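Local coordinates for protein autolysin E (Staphylococcus aureus, PDB 4PI8) that probably cleaves glycosidic bonds in the NAG-NAM glycan strands of peptidoglycan, as a cell-wall autolysin of the lysozyme clan, at residues Asn129-Gly134 against Lys165-Glu170; Gly78-Arg83 against His104-Thr109; Val98-Ser103 against Leu177-Met182. The protein carries 1 engineered substitution. All coordinates share one frame; numbering follows the deposited sequence.

Interaction 1. Residues Asn129-Gly134 against Lys165-Glu170; sequences NFFGIG and KFIRNE. With AMU (N-acetyl-beta-muramic acid), chain B.
The F166 ring takes I133 CG2 over one face, E170 CB of its own helix over the rim of the opposite face, and O10 of N-acetyl-beta-muramic acid at its edge, 3.6 Å from F166 CZ. The methyl makes a true CH-pi contact: I133 CG2 stands 3.7 Å from the ring centroid and only 7° off the normal. The other branch of I133 runs along the same ring, and its CD1 comes to 3.5 Å from F166 CD2. Beside this pair, F131 and I167 cross at about a right angle, with F131 CD1 4.1 Å from I167 CD1. N129 fixes the backbone that carries I133. Its OD1 accepts from I133 N at 3.2 Å in a nearly straight bond (178°), while its ND2 donates to I133 O at 2.8 Å with the acceptor in the amide plane. At the next residue, G134 N donates to AMU O7 at 2.7 Å (166°). Y171 OH and Y194 O also bond the sugar. The two segments thus meet through apolar groups alone, while acetyl O7 is bonded by the loop backbone beside I133, which N129 holds at N and O; F166 adds a ring edge beside the lactyl carboxylate.

Interaction 2. Residues Gly78-Arg83 against His104-Thr109; sequences GILENR and HALVAT. Engineered in segment 104-109: A108 (natural residue Glu).
T109 OG1 donates to A105 O at 2.7 Å, is bonded also to G112 N, and lies 3.6 Å from L80 CD1 across the contact. The donor sits 36° out of the carbonyl plane of A105, so this short bond reaches the oxygen from above the plane. With chi1 at 64°, OG1 lies between the backbone N and the carbonyl carbon of T109, which turns it back over the preceding helical turn. One methyl of L80 does all the touching from the other segment: L80 CD1 also meets A105 CB at 3.9 Å and L106 CD2 at 3.8 Å, the two leucine side chains crossing at a slant. L80 opens a type II beta turn ending at R83, and R83 NE donates to I79 O at 2.8 Å, lying almost on the line of the C=O bond, though the N-H is bent to 151°. A108, an engineered alanine where the natural chain has the catalytic glutamate, directly precedes T109. The contact joins the loop between helices 67-74 and 84-94 to helix 98-108; L74 of the former helix packs on L80, F130 packs on both L80 and T109, and R83 forms a salt bridge to D157 on helix 156-172.

Interaction 3. Residues Val98-Ser103 against Leu177-Met182; sequences VIYLVS and LNLYQM
Y100 meets both L179 and M182, and its ring and hydroxyl divide the work. L179 CD2 lies 3.7 Å from Y100 CE1, approaching the ring at a slant. At the phenol end, M182 CE comes to 3.5 Å from Y100 OH, the two side chains arriving from opposite directions. M182 SD is 5.3 Å from the ring centroid and 43° off its normal, which fits an oblique Met-aromatic contact and not a sulfur set squarely over the face. Torsions explain both approaches: CG of Y100 lies opposite its backbone N (chi1 153°), sending the ring toward helix 179-184, and the methionine chain bends at its last torsion (chi3 74°) to bring CE to the hydroxyl.

The next shell fixes these groups. Y100 OH is hydrogen-bonded to H104 ND1 one turn along its helix, giving the buried hydroxyl a polar partner amid apolar carbon, and I167 packs against the same tyrosine. At the start of the facing helix, the N-cap residue N178 accepts through OD1 from Q181 N at 2.8 Å, and Q181 OE1 reaches back to L177 N at 2.9 Å and, weakly, to N178 N. Farther out, M182 bonds through its backbone to Y194 and packs on Y171, two residues that line the glycan pocket. Reciprocal use of N178 and Q181 is a capping box at the start of helix 179-184, and the whole forms a buried helix-to-helix contact in a lysozyme-clan domain, next to these sugar-site residues, with the M182 side chain about 8 Å from the bound N-acetyl-beta-muramic acid.

How the interactions relate
From the N terminus, 78-83 opens interaction 2, which closes at 104-109 after a mostly helical span of 20 residues containing helix 84-94. Before it closes, 98-103 has opened interaction 3, so the two cross; their segments adjoin on helix 98-108. Interaction 3 closes only at 177-182, and within its 73-residue span interaction 1 both opens, at 129-134, and closes, at 165-170. Interactions 2 and 1 thus follow in series, yet touch: F130 CE2 lies 3.7 Å from L80 CD2. Interactions 1 and 3 meet where I167 CD1 approaches Y100 OH at 3.4 Å. Together they tie helices 98-108, 156-172 and 179-184 to the glycan-binding loop and the 78-83 turn.

Interaction 1. Residues Asn129-Gly134 against Lys165-Glu170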
loop_
_atom_site.group_PDB
_atom_site.type_symbol
_atom_site.label_atom_id
_atom_site.label_comp_id
_atom_site.label_asym_id
_atom_site.label_seq_id
_atom_site.Cartn_x
_atom_site.Cartn_y
_atom_site.Cartn_z
ATOM N N ASN A 129 -4.744 -11.170 -5.250
ATOM C CA ASN A 129 -3.700 -10.193 -4.806
ATOM C C ASN A 129 -4.411 -8.883 -4.600
ATOM O O ASN A 129 -4.922 -8.277 -5.515
ATOM C CB ASN A 129 -2.684 -10.103 -5.929
ATOM C CG ASN A 129 -1.456 -9.306 -5.555
ATOM O OD1 ASN A 129 -1.465 -8.401 -4.721
ATOM N ND2 ASN A 129 -0.385 -9.683 -6.163
ATOM N N PHE A 130 -4.456 -8.440 -3.319
ATOM C CA PHE A 130 -5.201 -7.257 -2.987
ATOM C C PHE A 130 -4.355 -6.025 -2.609
ATOM O O PHE A 130 -4.902 -5.021 -2.185
ATOM C CB PHE A 130 -6.177 -7.556 -1.819
ATOM C CG PHE A 130 -7.236 -8.585 -2.108
ATOM C CD1 PHE A 130 -7.745 -8.782 -3.367
ATOM C CD2 PHE A 130 -7.713 -9.341 -1.066
ATOM C CE1 PHE A 130 -8.716 -9.760 -3.607
ATOM C CE2 PHE A 130 -8.733 -10.247 -1.283
ATOM C CZ PHE A 130 -9.211 -10.476 -2.548
ATOM N N PHE A 131 -3.034 -6.163 -2.778
ATOM C CA PHE A 131 -2.133 -5.080 -2.363
ATOM C C PHE A 131 -1.110 -4.694 -3.424
ATOM O O PHE A 131 -0.054 -4.123 -3.062
ATOM C CB PHE A 131 -1.505 -5.340 -0.991
ATOM C CG PHE A 131 -2.513 -5.639 0.089
ATOM C CD1 PHE A 131 -3.083 -4.620 0.810
ATOM C CD2 PHE A 131 -2.874 -6.932 0.346
ATOM C CE1 PHE A 131 -4.015 -4.838 1.798
ATOM C CE2 PHE A 131 -3.809 -7.202 1.301
ATOM C CZ PHE A 131 -4.399 -6.167 2.026
ATOM N N GLY A 132 -1.348 -5.062 -4.667
ATOM C CA GLY A 132 -0.404 -4.702 -5.706
ATOM C C GLY A 132 0.950 -5.281 -5.508
ATOM O O GLY A 132 1.963 -4.568 -5.805
ATOM N N ILE A 133 1.127 -6.517 -5.076
ATOM C CA ILE A 133 2.366 -7.116 -4.726
ATOM C C ILE A 133 2.897 -7.947 -5.890
ATOM O O ILE A 133 2.306 -8.977 -6.273
ATOM C CB ILE A 133 2.282 -7.951 -3.432
ATOM C CG1 ILE A 133 1.830 -7.057 -2.265
ATOM C CG2 ILE A 133 3.580 -8.638 -3.104
ATOM C CD1 ILE A 133 1.331 -7.797 -1.056
ATOM N N GLY A 134 4.030 -7.524 -6.455
ATOM C CA GLY A 134 4.710 -8.299 -7.496
ATOM C C GLY A 134 3.940 -8.313 -8.798
ATOM O O GLY A 134 3.057 -7.521 -9.032
ATOM N N LYS A 165 1.220 -9.894 5.890
ATOM C CA LYS A 165 2.486 -10.503 6.229
ATOM C C LYS A 165 3.643 -9.901 5.405
ATOM O O LYS A 165 4.712 -9.578 5.956
ATOM C CB LYS A 165 2.429 -12.011 5.987
ATOM C CG LYS A 165 3.708 -12.740 6.381
ATOM C CD LYS A 165 3.652 -14.256 6.055
ATOM C CE LYS A 165 4.978 -14.889 6.465
ATOM N NZ LYS A 165 4.967 -16.338 6.070
ATOM N N PHE A 166 3.393 -9.745 4.109
ATOM C CA PHE A 166 4.372 -9.140 3.192
ATOM C C PHE A 166 4.688 -7.685 3.626
ATOM O O PHE A 166 5.875 -7.279 3.750
ATOM C CB PHE A 166 3.856 -9.162 1.806
ATOM C CG PHE A 166 4.722 -8.398 0.804
ATOM C CD1 PHE A 166 5.816 -9.003 0.212
ATOM C CD2 PHE A 166 4.442 -7.095 0.480
ATOM C CE1 PHE A 166 6.589 -8.300 -0.732
ATOM C CE2 PHE A 166 5.212 -6.415 -0.442
ATOM C CZ PHE A 166 6.280 -7.032 -1.034
ATOM N N ILE A 167 3.656 -6.853 3.892
ATOM C CA ILE A 167 3.895 -5.471 4.278
ATOM C C ILE A 167 4.704 -5.391 5.547
ATOM O O ILE A 167 5.687 -4.664 5.660
ATOM C CB ILE A 167 2.544 -4.736 4.360
ATOM C CG1 ILE A 167 1.889 -4.638 2.977
ATOM C CG2 ILE A 167 2.727 -3.363 5.000
ATOM C CD1 ILE A 167 0.417 -4.446 2.972
ATOM N N ARG A 168 4.336 -6.196 6.538
ATOM C CA ARG A 168 5.083 -6.230 7.763
ATOM C C ARG A 168 6.541 -6.662 7.527
ATOM O O ARG A 168 7.477 -6.016 8.005
ATOM C CB ARG A 168 4.391 -7.165 8.799
ATOM C CG ARG A 168 5.253 -7.652 9.980
ATOM C CD ARG A 168 5.928 -6.588 10.814
ATOM N NE ARG A 168 5.021 -5.737 11.544
ATOM C CZ ARG A 168 5.381 -4.727 12.274
ATOM N NH1 ARG A 168 4.551 -3.960 12.918
ATOM N NH2 ARG A 168 6.706 -4.479 12.361
ATOM N N ASN A 169 6.699 -7.806 6.877
ATOM C CA ASN A 169 8.061 -8.414 6.782
ATOM C C ASN A 169 8.948 -7.667 5.854
ATOM O O ASN A 169 10.157 -7.606 6.126
ATOM C CB ASN A 169 7.953 -9.856 6.371
ATOM C CG ASN A 169 7.489 -10.742 7.501
ATOM O OD1 ASN A 169 7.606 -10.392 8.632
ATOM N ND2 ASN A 169 6.965 -11.889 7.158
ATOM N N GLU A 170 8.419 -7.096 4.779
ATOM C CA GLU A 170 9.280 -6.469 3.784
ATOM C C GLU A 170 9.392 -4.960 3.886
ATOM O O GLU A 170 10.393 -4.398 3.473
ATOM C CB GLU A 170 8.860 -6.825 2.368
ATOM C CG GLU A 170 8.781 -8.339 2.201
ATOM C CD GLU A 170 10.072 -9.057 2.547
ATOM O OE1 GLU A 170 11.168 -8.538 2.184
ATOM O OE2 GLU A 170 9.955 -10.141 3.182
HETATM C C1 AMU B . 5.585 -1.731 -7.800
HETATM C C2 AMU B . 6.226 -2.856 -7.041
HETATM C C3 AMU B . 7.706 -2.539 -6.776
HETATM C C4 AMU B . 8.382 -2.206 -8.126
HETATM C C5 AMU B . 7.562 -1.195 -8.873
HETATM C C6 AMU B . 8.180 -0.866 -10.234
HETATM C C7 AMU B . 5.357 -4.263 -5.168
HETATM C C8 AMU B . 4.780 -4.210 -3.770
HETATM C C9 AMU B . 8.675 -3.385 -4.738
HETATM C C10 AMU B . 8.637 -4.668 -4.002
HETATM C C11 AMU B . 10.041 -2.713 -4.623
HETATM O O1 AMU B . 4.230 -2.021 -8.101
HETATM O O3 AMU B . 8.373 -3.612 -6.118
HETATM O O4 AMU B . 9.690 -1.728 -7.771
HETATM O O5 AMU B . 6.252 -1.669 -9.066
HETATM O O6 AMU B . 7.528 0.228 -10.888
HETATM O O7 AMU B . 5.495 -5.316 -5.753
HETATM O O10 AMU B . 8.364 -4.681 -2.766
HETATM O O11 AMU B . 8.938 -5.760 -4.635
HETATM N N2 AMU B . 5.571 -3.079 -5.726
#

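Interaction 2. Residues Gly78-Arg83 against His104-Thr109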
loop_
_atom_site.group_PDB
_atom_site.type_symbol
_atom_site.label_atom_id
_atom_site.label_comp_id
_atom_site.label_asym_id
_atom_site.label_seq_id
_atom_site.Cartn_x
_atom_site.Cartn_y
_atom_site.Cartn_z
ATOM N N GLY A 78 -17.389 -5.007 -2.942
ATOM C CA GLY A 78 -17.079 -6.090 -3.799
ATOM C C GLY A 78 -16.579 -7.348 -3.119
ATOM O O GLY A 78 -17.183 -7.802 -2.135
ATOM N N ILE A 79 -15.510 -7.883 -3.628
ATOM C CA ILE A 79 -14.884 -9.072 -3.073
ATOM C C ILE A 79 -14.398 -8.879 -1.633
ATOM O O ILE A 79 -14.181 -9.846 -0.938
ATOM C CB ILE A 79 -13.775 -9.583 -3.984
ATOM C CG1 ILE A 79 -13.395 -11.007 -3.677
ATOM C CG2 ILE A 79 -12.528 -8.675 -3.981
ATOM C CD1 ILE A 79 -12.618 -11.664 -4.791
ATOM N N LEU A 80 -14.240 -7.640 -1.196
ATOM C CA LEU A 80 -13.784 -7.374 0.173
ATOM C C LEU A 80 -14.915 -7.301 1.180
ATOM O O LEU A 80 -14.681 -7.349 2.399
ATOM C CB LEU A 80 -12.918 -6.086 0.199
ATOM C CG LEU A 80 -11.719 -6.129 -0.691
ATOM C CD1 LEU A 80 -11.026 -4.733 -0.644
ATOM C CD2 LEU A 80 -10.784 -7.279 -0.458
ATOM N N GLU A 81 -16.158 -7.155 0.732
ATOM C CA GLU A 81 -17.284 -7.053 1.602
ATOM C C GLU A 81 -17.377 -8.263 2.523
ATOM O O GLU A 81 -17.180 -9.416 2.106
ATOM C CB GLU A 81 -18.579 -6.901 0.785
ATOM C CG GLU A 81 -19.841 -6.770 1.626
ATOM C CD GLU A 81 -21.061 -6.528 0.755
ATOM O OE1 GLU A 81 -21.524 -7.482 0.133
ATOM O OE2 GLU A 81 -21.456 -5.370 0.607
ATOM N N ASN A 82 -17.651 -7.996 3.807
ATOM C CA ASN A 82 -17.854 -9.004 4.800
ATOM C C ASN A 82 -16.611 -9.832 5.039
ATOM O O ASN A 82 -16.692 -10.976 5.488
ATOM C CB ASN A 82 -19.136 -9.858 4.503
ATOM C CG ASN A 82 -20.414 -9.173 4.995
ATOM O OD1 ASN A 82 -21.487 -9.299 4.391
ATOM N ND2 ASN A 82 -20.276 -8.339 6.013
ATOM N N ARG A 83 -15.412 -9.268 4.806
ATOM C CA ARG A 83 -14.142 -9.939 5.134
ATOM C C ARG A 83 -13.408 -9.218 6.304
ATOM O O ARG A 83 -12.203 -9.455 6.534
ATOM C CB ARG A 83 -13.190 -10.091 3.951
ATOM C CG ARG A 83 -13.932 -10.927 2.862
ATOM C CD ARG A 83 -12.988 -11.385 1.783
ATOM N NE ARG A 83 -13.720 -12.054 0.709
ATOM C CZ ARG A 83 -13.984 -13.346 0.690
ATOM N NH1 ARG A 83 -13.593 -14.137 1.641
ATOM N NH2 ARG A 83 -14.759 -13.823 -0.286
ATOM N N HIS A 104 -5.593 0.543 1.810
ATOM C CA HIS A 104 -4.676 0.074 0.790
ATOM C C HIS A 104 -5.397 -0.903 -0.120
ATOM O O HIS A 104 -5.319 -0.767 -1.362
ATOM C CB HIS A 104 -3.438 -0.489 1.463
ATOM C CG HIS A 104 -2.330 -0.857 0.530
ATOM N ND1 HIS A 104 -1.087 -1.192 0.980
ATOM C CD2 HIS A 104 -2.308 -0.973 -0.825
ATOM C CE1 HIS A 104 -0.321 -1.468 -0.046
ATOM N NE2 HIS A 104 -1.030 -1.348 -1.151
ATOM N N ALA A 105 -6.058 -1.909 0.435
ATOM C CA ALA A 105 -6.761 -2.899 -0.405
ATOM C C ALA A 105 -7.775 -2.225 -1.247
ATOM O O ALA A 105 -7.931 -2.649 -2.444
ATOM C CB ALA A 105 -7.396 -3.964 0.466
ATOM N N LEU A 106 -8.505 -1.244 -0.752
ATOM C CA LEU A 106 -9.535 -0.573 -1.559
ATOM C C LEU A 106 -8.901 0.171 -2.726
ATOM O O LEU A 106 -9.419 0.110 -3.857
ATOM C CB LEU A 106 -10.350 0.360 -0.712
ATOM C CG LEU A 106 -11.246 -0.303 0.326
ATOM C CD1 LEU A 106 -11.881 0.704 1.288
ATOM C CD2 LEU A 106 -12.329 -1.168 -0.369
ATOM N N VAL A 107 -7.812 0.883 -2.517
ATOM C CA VAL A 107 -7.090 1.540 -3.638
ATOM C C VAL A 107 -6.604 0.519 -4.623
ATOM O O VAL A 107 -6.795 0.696 -5.884
ATOM C CB VAL A 107 -5.957 2.426 -3.052
ATOM C CG1 VAL A 107 -4.937 2.910 -4.130
ATOM C CG2 VAL A 107 -6.590 3.577 -2.277
ATOM N N ALA A 108 -5.989 -0.543 -4.193
ATOM C CA ALA A 108 -5.374 -1.526 -5.070
ATOM C C ALA A 108 -6.390 -2.387 -5.845
ATOM O O ALA A 108 -5.985 -2.997 -6.836
ATOM C CB ALA A 108 -4.472 -2.422 -4.315
ATOM N N THR A 109 -7.613 -2.489 -5.387
ATOM C CA THR A 109 -8.597 -3.376 -6.000
ATOM C C THR A 109 -9.751 -2.621 -6.629
ATOM O O THR A 109 -10.789 -3.214 -6.970
ATOM C CB THR A 109 -9.183 -4.354 -4.948
ATOM O OG1 THR A 109 -9.899 -3.668 -3.927
ATOM C CG2 THR A 109 -8.107 -5.245 -4.403
#

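Interaction 3. Residues Val98-Ser103 against Leu177-Met182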
loop_
_atom_site.group_PDB
_atom_site.type_symbol
_atom_site.label_atom_id
_atom_site.label_comp_id
_atom_site.label_asym_id
_atom_site.label_seq_id
_atom_site.Cartn_x
_atom_site.Cartn_y
_atom_site.Cartn_z
ATOM N N VAL A 98 -5.293 -1.671 10.849
ATOM C CA VAL A 98 -6.303 -2.287 9.984
ATOM C C VAL A 98 -6.983 -1.247 9.094
ATOM O O VAL A 98 -7.472 -1.606 7.997
ATOM C CB VAL A 98 -7.376 -3.092 10.785
ATOM C CG1 VAL A 98 -8.334 -2.172 11.551
ATOM C CG2 VAL A 98 -8.090 -4.081 9.917
ATOM N N ILE A 99 -7.047 -0.003 9.545
ATOM C CA ILE A 99 -7.623 1.029 8.676
ATOM C C ILE A 99 -6.717 1.265 7.453
ATOM O O ILE A 99 -7.193 1.430 6.320
ATOM C CB ILE A 99 -7.990 2.279 9.428
ATOM C CG1 ILE A 99 -9.212 2.049 10.324
ATOM C CG2 ILE A 99 -8.218 3.444 8.486
ATOM C CD1 ILE A 99 -9.536 3.166 11.282
ATOM N N TYR A 100 -5.402 1.304 7.680
ATOM C CA TYR A 100 -4.457 1.351 6.600
ATOM C C TYR A 100 -4.649 0.155 5.705
ATOM O O TYR A 100 -4.724 0.301 4.473
ATOM C CB TYR A 100 -3.017 1.401 7.163
ATOM C CG TYR A 100 -2.038 0.822 6.185
ATOM C CD1 TYR A 100 -1.801 1.411 4.960
ATOM C CD2 TYR A 100 -1.448 -0.414 6.437
ATOM C CE1 TYR A 100 -1.008 0.801 4.027
ATOM C CE2 TYR A 100 -0.621 -1.030 5.522
ATOM C CZ TYR A 100 -0.468 -0.453 4.295
ATOM O OH TYR A 100 0.291 -1.118 3.344
ATOM N N LEU A 101 -4.754 -1.052 6.267
ATOM C CA LEU A 101 -4.800 -2.253 5.462
ATOM C C LEU A 101 -6.037 -2.258 4.553
ATOM O O LEU A 101 -5.942 -2.562 3.339
ATOM C CB LEU A 101 -4.788 -3.501 6.333
ATOM C CG LEU A 101 -4.367 -4.796 5.703
ATOM C CD1 LEU A 101 -2.954 -4.766 5.143
ATOM C CD2 LEU A 101 -4.546 -5.882 6.749
ATOM N N VAL A 102 -7.184 -1.913 5.104
ATOM C CA VAL A 102 -8.415 -1.817 4.348
ATOM C C VAL A 102 -8.244 -0.784 3.277
ATOM O O VAL A 102 -8.653 -0.979 2.118
ATOM C CB VAL A 102 -9.613 -1.489 5.267
ATOM C CG1 VAL A 102 -10.802 -1.015 4.442
ATOM C CG2 VAL A 102 -9.956 -2.738 6.137
ATOM N N SER A 103 -7.757 0.429 3.653
ATOM C CA SER A 103 -7.627 1.509 2.690
ATOM C C SER A 103 -6.724 1.159 1.537
ATOM O O SER A 103 -7.018 1.465 0.366
ATOM C CB SER A 103 -7.185 2.826 3.386
ATOM O OG SER A 103 -8.092 3.196 4.430
ATOM N N LEU A 177 7.809 2.759 7.735
ATOM C CA LEU A 177 6.774 2.663 8.746
ATOM C C LEU A 177 5.558 3.509 8.457
ATOM O O LEU A 177 4.585 3.441 9.229
ATOM C CB LEU A 177 7.340 3.103 10.116
ATOM C CG LEU A 177 8.675 2.499 10.534
ATOM C CD1 LEU A 177 8.952 3.034 11.972
ATOM C CD2 LEU A 177 8.563 1.006 10.506
ATOM N N ASN A 178 5.629 4.350 7.463
ATOM C CA ASN A 178 4.505 5.191 7.053
ATOM C C ASN A 178 4.408 5.228 5.565
ATOM O O ASN A 178 5.299 4.722 4.831
ATOM C CB ASN A 178 4.566 6.540 7.741
ATOM C CG ASN A 178 5.714 7.395 7.294
ATOM O OD1 ASN A 178 6.134 7.395 6.141
ATOM N ND2 ASN A 178 6.195 8.217 8.258
ATOM N N LEU A 179 3.294 5.764 5.040
ATOM C CA LEU A 179 3.105 5.727 3.618
ATOM C C LEU A 179 4.190 6.430 2.812
ATOM O O LEU A 179 4.621 6.014 1.757
ATOM C CB LEU A 179 1.713 6.276 3.211
ATOM C CG LEU A 179 0.508 5.444 3.700
ATOM C CD1 LEU A 179 -0.741 6.279 3.558
ATOM C CD2 LEU A 179 0.362 4.118 3.019
ATOM N N TYR A 180 4.564 7.607 3.326
ATOM C CA TYR A 180 5.645 8.382 2.683
ATOM C C TYR A 180 6.926 7.542 2.519
ATOM O O TYR A 180 7.530 7.543 1.472
ATOM C CB TYR A 180 5.955 9.661 3.479
ATOM C CG TYR A 180 6.911 10.555 2.724
ATOM C CD1 TYR A 180 6.473 11.411 1.740
ATOM C CD2 TYR A 180 8.266 10.518 2.959
ATOM C CE1 TYR A 180 7.347 12.179 0.999
ATOM C CE2 TYR A 180 9.141 11.288 2.194
ATOM C CZ TYR A 180 8.677 12.115 1.245
ATOM O OH TYR A 180 9.581 12.866 0.461
ATOM N N GLN A 181 7.300 6.875 3.600
ATOM C CA GLN A 181 8.506 6.038 3.558
ATOM C C GLN A 181 8.345 4.851 2.647
ATOM O O GLN A 181 9.291 4.438 1.963
ATOM C CB GLN A 181 8.957 5.570 4.922
ATOM C CG GLN A 181 9.378 6.693 5.860
ATOM C CD GLN A 181 9.568 6.195 7.257
ATOM O OE1 GLN A 181 8.752 5.452 7.806
ATOM N NE2 GLN A 181 10.701 6.568 7.875
ATOM N N MET A 182 7.159 4.234 2.637
ATOM C CA MET A 182 6.901 3.103 1.734
ATOM C C MET A 182 7.034 3.559 0.290
ATOM O O MET A 182 7.505 2.776 -0.571
ATOM C CB MET A 182 5.504 2.526 1.998
ATOM C CG MET A 182 5.404 1.796 3.318
ATOM S SD MET A 182 3.737 1.216 3.700
ATOM C CE MET A 182 3.609 -0.165 2.559
#